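Amphiphysin (PDB 1URU) probably senses or stabilises curved membranes in endocytosis through its BAR domain, a dimeric helical coiled-coil module. Local coordinates at residues Q216-H219 with N220-K224; V117-P120 with L121-T125. One frame throughout, in Å; residues are numbered along the deposited sequence.

Contact 1 of 2, residues Q216-H219 with N220-K224; sequences QVFH and NETAK
Phe218 O is gripped twice by Thr222, by the backbone N at 3.0 Å and by OG1 at 2.7 Å, the two donors reaching it from opposite faces of the carbonyl plane. The hydroxyl can turn back to the preceding turn because OG1 stands beside its own backbone N (chi1 -62°). This suits threonine to a buried helix face, since its polar group is satisfied by the helix itself. Thr222 OG1 also lies over one face of the Phe218 ring, 3.4 Å from CE1. Phe218 CD2 lies 3.7 Å above the His219 ring plane, over its centre, while His219 NE2 lies at the Phe218 edge. From helix 92-156, Phe109 stacks on the phenyl ring and Trp106 meets it edge-to-face. On a more exposed side, Lys224 NZ forms a salt bridge with Glu221 OE2 (3.2 Å), using the syn side of the carboxylate, an i to i+3 pairing that suits long charged chains at the solvent border. His219 ND1 is hydrogen-bonded to ND1 of His219 of the second subunit, and Thr222 also packs on that histidine. One helix thus serves both the intrachain bundle and the dimer interface, as in the coiled-coil BAR fold.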
ATOM      1  N   GLN A 216      -3.517  -4.913  14.342  1.00 46.81           N
ATOM      2  CA  GLN A 216      -2.586  -5.429  15.345  1.00 47.42           C
ATOM      3  C   GLN A 216      -2.101  -6.817  14.970  1.00 47.19           C
ATOM      4  O   GLN A 216      -0.909  -7.082  14.949  1.00 46.84           O
ATOM      5  CB  GLN A 216      -3.245  -5.438  16.742  1.00 48.01           C
ATOM      6  CG  GLN A 216      -2.932  -6.643  17.671  1.00 49.94           C
ATOM      7  CD  GLN A 216      -1.491  -6.692  18.119  1.00 52.28           C
ATOM      8  OE1 GLN A 216      -0.924  -5.681  18.531  1.00 53.65           O
ATOM      9  NE2 GLN A 216      -0.890  -7.871  18.043  1.00 55.45           N
ATOM     10  N   VAL A 217      -3.043  -7.702  14.672  1.00 47.19           N
ATOM     11  CA  VAL A 217      -2.716  -9.090  14.404  1.00 46.85           C
ATOM     12  C   VAL A 217      -1.830  -9.177  13.163  1.00 46.99           C
ATOM     13  O   VAL A 217      -0.788  -9.815  13.214  1.00 47.23           O
ATOM     14  CB  VAL A 217      -4.003  -9.951  14.291  1.00 46.84           C
ATOM     15  CG1 VAL A 217      -3.798 -11.170  13.404  1.00 46.44           C
ATOM     16  CG2 VAL A 217      -4.473 -10.373  15.677  1.00 46.44           C
ATOM     17  N   PHE A 218      -2.233  -8.513  12.072  1.00 47.12           N
ATOM     18  CA  PHE A 218      -1.459  -8.481  10.815  1.00 47.00           C
ATOM     19  C   PHE A 218      -0.034  -7.983  11.006  1.00 47.27           C
ATOM     20  O   PHE A 218       0.917  -8.570  10.499  1.00 47.82           O
ATOM     21  CB  PHE A 218      -2.154  -7.589   9.795  1.00 46.93           C
ATOM     22  CG  PHE A 218      -1.284  -7.176   8.653  1.00 46.48           C
ATOM     23  CD1 PHE A 218      -0.955  -8.081   7.653  1.00 47.22           C
ATOM     24  CD2 PHE A 218      -0.803  -5.873   8.560  1.00 47.40           C
ATOM     25  CE1 PHE A 218      -0.157  -7.702   6.582  1.00 45.74           C
ATOM     26  CE2 PHE A 218      -0.008  -5.478   7.488  1.00 46.79           C
ATOM     27  CZ  PHE A 218       0.317  -6.399   6.502  1.00 46.71           C
ATOM     28  N   HIS A 219       0.117  -6.901  11.755  1.00 47.21           N
ATOM     29  CA  HIS A 219       1.411  -6.275  11.898  1.00 47.14           C
ATOM     30  C   HIS A 219       2.334  -7.096  12.796  1.00 47.59           C
ATOM     31  O   HIS A 219       3.525  -7.174  12.557  1.00 47.82           O
ATOM     32  CB  HIS A 219       1.239  -4.844  12.403  1.00 46.96           C
ATOM     33  CG  HIS A 219       0.940  -3.864  11.315  1.00 45.94           C
ATOM     34  ND1 HIS A 219       1.808  -3.632  10.275  1.00 45.22           N
ATOM     35  CD2 HIS A 219      -0.135  -3.070  11.094  1.00 46.74           C
ATOM     36  CE1 HIS A 219       1.282  -2.732   9.462  1.00 48.17           C
ATOM     37  NE2 HIS A 219       0.108  -2.362   9.943  1.00 46.72           N
ATOM     38  N   ASN A 220       1.764  -7.728  13.808  1.00 48.09           N
ATOM     39  CA  ASN A 220       2.527  -8.454  14.800  1.00 48.55           C
ATOM     40  C   ASN A 220       2.955  -9.819  14.274  1.00 49.22           C
ATOM     41  O   ASN A 220       4.068 -10.277  14.537  1.00 49.09           O
ATOM     42  CB  ASN A 220       1.690  -8.625  16.061  1.00 48.68           C
ATOM     43  CG  ASN A 220       2.356  -9.489  17.079  1.00 48.68           C
ATOM     44  OD1 ASN A 220       1.814 -10.502  17.477  1.00 48.72           O
ATOM     45  ND2 ASN A 220       3.562  -9.106  17.494  1.00 51.05           N
ATOM     46  N   GLU A 221       2.072 -10.479  13.532  1.00 49.67           N
ATOM     47  CA  GLU A 221       2.443 -11.736  12.885  1.00 49.89           C
ATOM     48  C   GLU A 221       3.436 -11.466  11.767  1.00 49.59           C
ATOM     49  O   GLU A 221       4.478 -12.085  11.730  1.00 49.98           O
ATOM     50  CB  GLU A 221       1.221 -12.499  12.356  1.00 50.12           C
ATOM     51  CG  GLU A 221       0.251 -13.027  13.413  1.00 50.55           C
ATOM     52  CD  GLU A 221       0.931 -13.714  14.576  1.00 50.54           C
ATOM     53  OE1 GLU A 221       1.866 -14.514  14.355  1.00 49.80           O
ATOM     54  OE2 GLU A 221       0.530 -13.420  15.725  1.00 52.12           O
ATOM     55  N   THR A 222       3.133 -10.525  10.881  1.00 49.50           N
ATOM     56  CA  THR A 222       4.089 -10.130   9.847  1.00 49.56           C
ATOM     57  C   THR A 222       5.438  -9.763  10.467  1.00 49.87           C
ATOM     58  O   THR A 222       6.458  -9.956   9.840  1.00 50.16           O
ATOM     59  CB  THR A 222       3.571  -8.931   8.992  1.00 49.54           C
ATOM     60  OG1 THR A 222       2.377  -9.264   8.290  1.00 47.98           O
ATOM     61  CG2 THR A 222       4.502  -8.646   7.862  1.00 50.27           C
ATOM     62  N   ALA A 223       5.460  -9.241  11.690  1.00 50.25           N
ATOM     63  CA  ALA A 223       6.745  -8.910  12.324  1.00 50.83           C
ATOM     64  C   ALA A 223       7.557 -10.168  12.659  1.00 51.25           C
ATOM     65  O   ALA A 223       8.749 -10.268  12.345  1.00 50.89           O
ATOM     66  CB  ALA A 223       6.544  -8.062  13.555  1.00 50.38           C
ATOM     67  N   LYS A 224       6.889 -11.120  13.304  1.00 52.08           N
ATOM     68  CA  LYS A 224       7.450 -12.446  13.575  1.00 52.58           C
ATOM     69  C   LYS A 224       8.033 -13.099  12.316  1.00 51.80           C
ATOM     70  O   LYS A 224       9.013 -13.807  12.406  1.00 52.30           O
ATOM     71  CB  LYS A 224       6.390 -13.380  14.185  1.00 53.14           C
ATOM     72  CG  LYS A 224       6.003 -13.070  15.632  1.00 55.58           C
ATOM     73  CD  LYS A 224       5.028 -14.127  16.190  1.00 58.83           C
ATOM     74  CE  LYS A 224       4.187 -13.561  17.350  1.00 61.30           C
ATOM     75  NZ  LYS A 224       2.937 -14.362  17.594  1.00 62.43           N
TER

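Contact 2 of 2, residues V117-P120 with L121-T125; sequences VLIP and LNTYT
The flat carboxamide of Asn122 is met obliquely by the branched end of Leu118, which lies to one side of the amide plane and beyond the end of the group: Leu118 CG is 3.4 Å from ND2 and CD1 is 3.7 Å from OD1. The Tyr124 ring instead leads away from the preceding turn, stacking on Phe203 and meeting Phe128 edge-to-face, while its OH bonds to Gln49. With CG anti to the carbonyl carbon (chi1 -73°), the Asn122 amide runs back along the helix surface, where OD1 takes a hydrogen bond from NE2 of Gln57 on helix 35-84. With an alanine at this position, Gln57 NE2 would probably lose its acceptor and the Leu118 branch its amide neighbour. Ile119 O holds two donors, Thr123 N at 2.9 Å and Thr123 OG1 at 3.2 Å, the hydroxyl standing well above the carbonyl plane, so this exposed threonine ties its polar group to the helix. Thr125 repeats the pattern on the buried side, its OG1 lying 2.6 Å from Leu121 O. Pro120 has no N-H to give to the turn before, and the helix kinks there; Leu121 N, 3.7 Å from Val117 O, makes only a weak bond to Leu118 O. Leu121 and Val117 pack on helix 172-239, and Val117 also on helix 35-84: a proline kink in the second helix of the three-helix BAR bundle.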
ATOM      1  N   VAL A 117     -14.666  -5.329   8.834  1.00 44.30           N
ATOM      2  CA  VAL A 117     -14.607  -3.904   9.181  1.00 44.22           C
ATOM      3  C   VAL A 117     -15.502  -3.089   8.288  1.00 44.53           C
ATOM      4  O   VAL A 117     -16.203  -2.198   8.763  1.00 44.88           O
ATOM      5  CB  VAL A 117     -13.203  -3.266   9.037  1.00 44.02           C
ATOM      6  CG1 VAL A 117     -13.220  -1.857   9.612  1.00 44.11           C
ATOM      7  CG2 VAL A 117     -12.129  -4.071   9.719  1.00 43.60           C
ATOM      8  N   LEU A 118     -15.460  -3.391   6.992  1.00 44.76           N
ATOM      9  CA  LEU A 118     -16.074  -2.547   5.971  1.00 44.83           C
ATOM     10  C   LEU A 118     -17.574  -2.634   5.970  1.00 44.96           C
ATOM     11  O   LEU A 118     -18.208  -1.595   5.893  1.00 45.10           O
ATOM     12  CB  LEU A 118     -15.559  -2.883   4.568  1.00 44.89           C
ATOM     13  CG  LEU A 118     -16.288  -2.194   3.407  1.00 45.72           C
ATOM     14  CD1 LEU A 118     -16.038  -0.694   3.411  1.00 46.82           C
ATOM     15  CD2 LEU A 118     -15.858  -2.776   2.094  1.00 45.57           C
ATOM     16  N   ILE A 119     -18.139  -3.847   6.023  1.00 45.22           N
ATOM     17  CA  ILE A 119     -19.591  -4.032   5.851  1.00 45.45           C
ATOM     18  C   ILE A 119     -20.418  -3.317   6.940  1.00 45.95           C
ATOM     19  O   ILE A 119     -21.396  -2.650   6.610  1.00 46.75           O
ATOM     20  CB  ILE A 119     -20.001  -5.542   5.732  1.00 45.69           C
ATOM     21  CG1 ILE A 119     -19.972  -6.017   4.284  1.00 46.57           C
ATOM     22  CG2 ILE A 119     -21.420  -5.783   6.213  1.00 45.26           C
ATOM     23  CD1 ILE A 119     -18.668  -6.521   3.865  1.00 48.03           C
ATOM     24  N   PRO A 120     -20.093  -3.465   8.226  1.00 45.87           N
ATOM     25  CA  PRO A 120     -20.756  -2.643   9.235  1.00 45.66           C
ATOM     26  C   PRO A 120     -20.654  -1.164   8.924  1.00 45.77           C
ATOM     27  O   PRO A 120     -21.579  -0.432   9.260  1.00 45.92           O
ATOM     28  CB  PRO A 120     -20.004  -2.999  10.529  1.00 45.32           C
ATOM     29  CG  PRO A 120     -19.603  -4.360  10.323  1.00 45.29           C
ATOM     30  CD  PRO A 120     -19.187  -4.443   8.858  1.00 45.84           C
ATOM     31  N   LEU A 121     -19.555  -0.724   8.310  1.00 45.94           N
ATOM     32  CA  LEU A 121     -19.378   0.708   8.014  1.00 45.71           C
ATOM     33  C   LEU A 121     -20.322   1.162   6.924  1.00 45.67           C
ATOM     34  O   LEU A 121     -20.877   2.255   7.008  1.00 45.15           O
ATOM     35  CB  LEU A 121     -17.939   1.015   7.629  1.00 45.43           C
ATOM     36  CG  LEU A 121     -17.530   2.457   7.304  1.00 45.24           C
ATOM     37  CD1 LEU A 121     -17.957   3.467   8.369  1.00 45.50           C
ATOM     38  CD2 LEU A 121     -16.005   2.508   7.048  1.00 42.14           C
ATOM     39  N   ASN A 122     -20.500   0.294   5.924  1.00 45.80           N
ATOM     40  CA  ASN A 122     -21.384   0.548   4.784  1.00 45.59           C
ATOM     41  C   ASN A 122     -22.834   0.485   5.232  1.00 45.54           C
ATOM     42  O   ASN A 122     -23.659   1.219   4.706  1.00 45.19           O
ATOM     43  CB  ASN A 122     -21.152  -0.459   3.636  1.00 45.43           C
ATOM     44  CG  ASN A 122     -19.846  -0.217   2.866  1.00 45.12           C
ATOM     45  OD1 ASN A 122     -19.303   0.882   2.828  1.00 43.05           O
ATOM     46  ND2 ASN A 122     -19.349  -1.264   2.246  1.00 45.64           N
ATOM     47  N   THR A 123     -23.124  -0.368   6.217  1.00 45.43           N
ATOM     48  CA  THR A 123     -24.480  -0.515   6.765  1.00 45.86           C
ATOM     49  C   THR A 123     -24.906   0.675   7.653  1.00 45.99           C
ATOM     50  O   THR A 123     -26.028   1.164   7.566  1.00 46.04           O
ATOM     51  CB  THR A 123     -24.574  -1.824   7.556  1.00 45.66           C
ATOM     52  OG1 THR A 123     -24.563  -2.928   6.652  1.00 46.79           O
ATOM     53  CG2 THR A 123     -25.894  -1.968   8.247  1.00 45.32           C
ATOM     54  N   TYR A 124     -23.994   1.117   8.500  1.00 46.22           N
ATOM     55  CA  TYR A 124     -24.218   2.243   9.380  1.00 46.72           C
ATOM     56  C   TYR A 124     -24.307   3.496   8.548  1.00 47.82           C
ATOM     57  O   TYR A 124     -25.140   4.367   8.795  1.00 48.00           O
ATOM     58  CB  TYR A 124     -23.074   2.342  10.387  1.00 46.27           C
ATOM     59  CG  TYR A 124     -22.969   3.638  11.157  1.00 45.15           C
ATOM     60  CD1 TYR A 124     -23.772   3.889  12.284  1.00 44.87           C
ATOM     61  CD2 TYR A 124     -22.041   4.604  10.781  1.00 43.20           C
ATOM     62  CE1 TYR A 124     -23.655   5.098  12.996  1.00 44.51           C
ATOM     63  CE2 TYR A 124     -21.912   5.789  11.473  1.00 43.96           C
ATOM     64  CZ  TYR A 124     -22.701   6.039  12.584  1.00 45.07           C
ATOM     65  OH  TYR A 124     -22.501   7.230  13.259  1.00 44.75           O
ATOM     66  N   THR A 125     -23.460   3.570   7.538  1.00 49.30           N
ATOM     67  CA  THR A 125     -23.445   4.721   6.651  1.00 50.58           C
ATOM     68  C   THR A 125     -24.712   4.842   5.801  1.00 51.62           C
ATOM     69  O   THR A 125     -25.112   5.961   5.457  1.00 51.55           O
ATOM     70  CB  THR A 125     -22.213   4.661   5.756  1.00 50.32           C
ATOM     71  OG1 THR A 125     -21.040   4.779   6.572  1.00 50.82           O
ATOM     72  CG2 THR A 125     -22.145   5.861   4.875  1.00 50.36           C
TER

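Contact 1 and contact 2 sit on successive helices, 172-239 and 92-156, with centres 25 Å apart and nearest atoms about 10 Å apart, so they do not touch. The two helices pack on each other nearby: Val217 and Glu221 of contact 1 reach Lys112 and Leu105, which precede contact 2 on its helix, whereas Leu121 of contact 2 packs against Asn207, which precedes contact 1 on the other. The centre of contact 2 lies about 5 Å, and that of contact 1 about 26 Å, from the centre of the chain; contact 2 touches no other subunit, while contact 1 faces the second copy. Contact 2 marks a kink in one helix and contact 1 part of the dimer interface, both consistent with a curved BAR module.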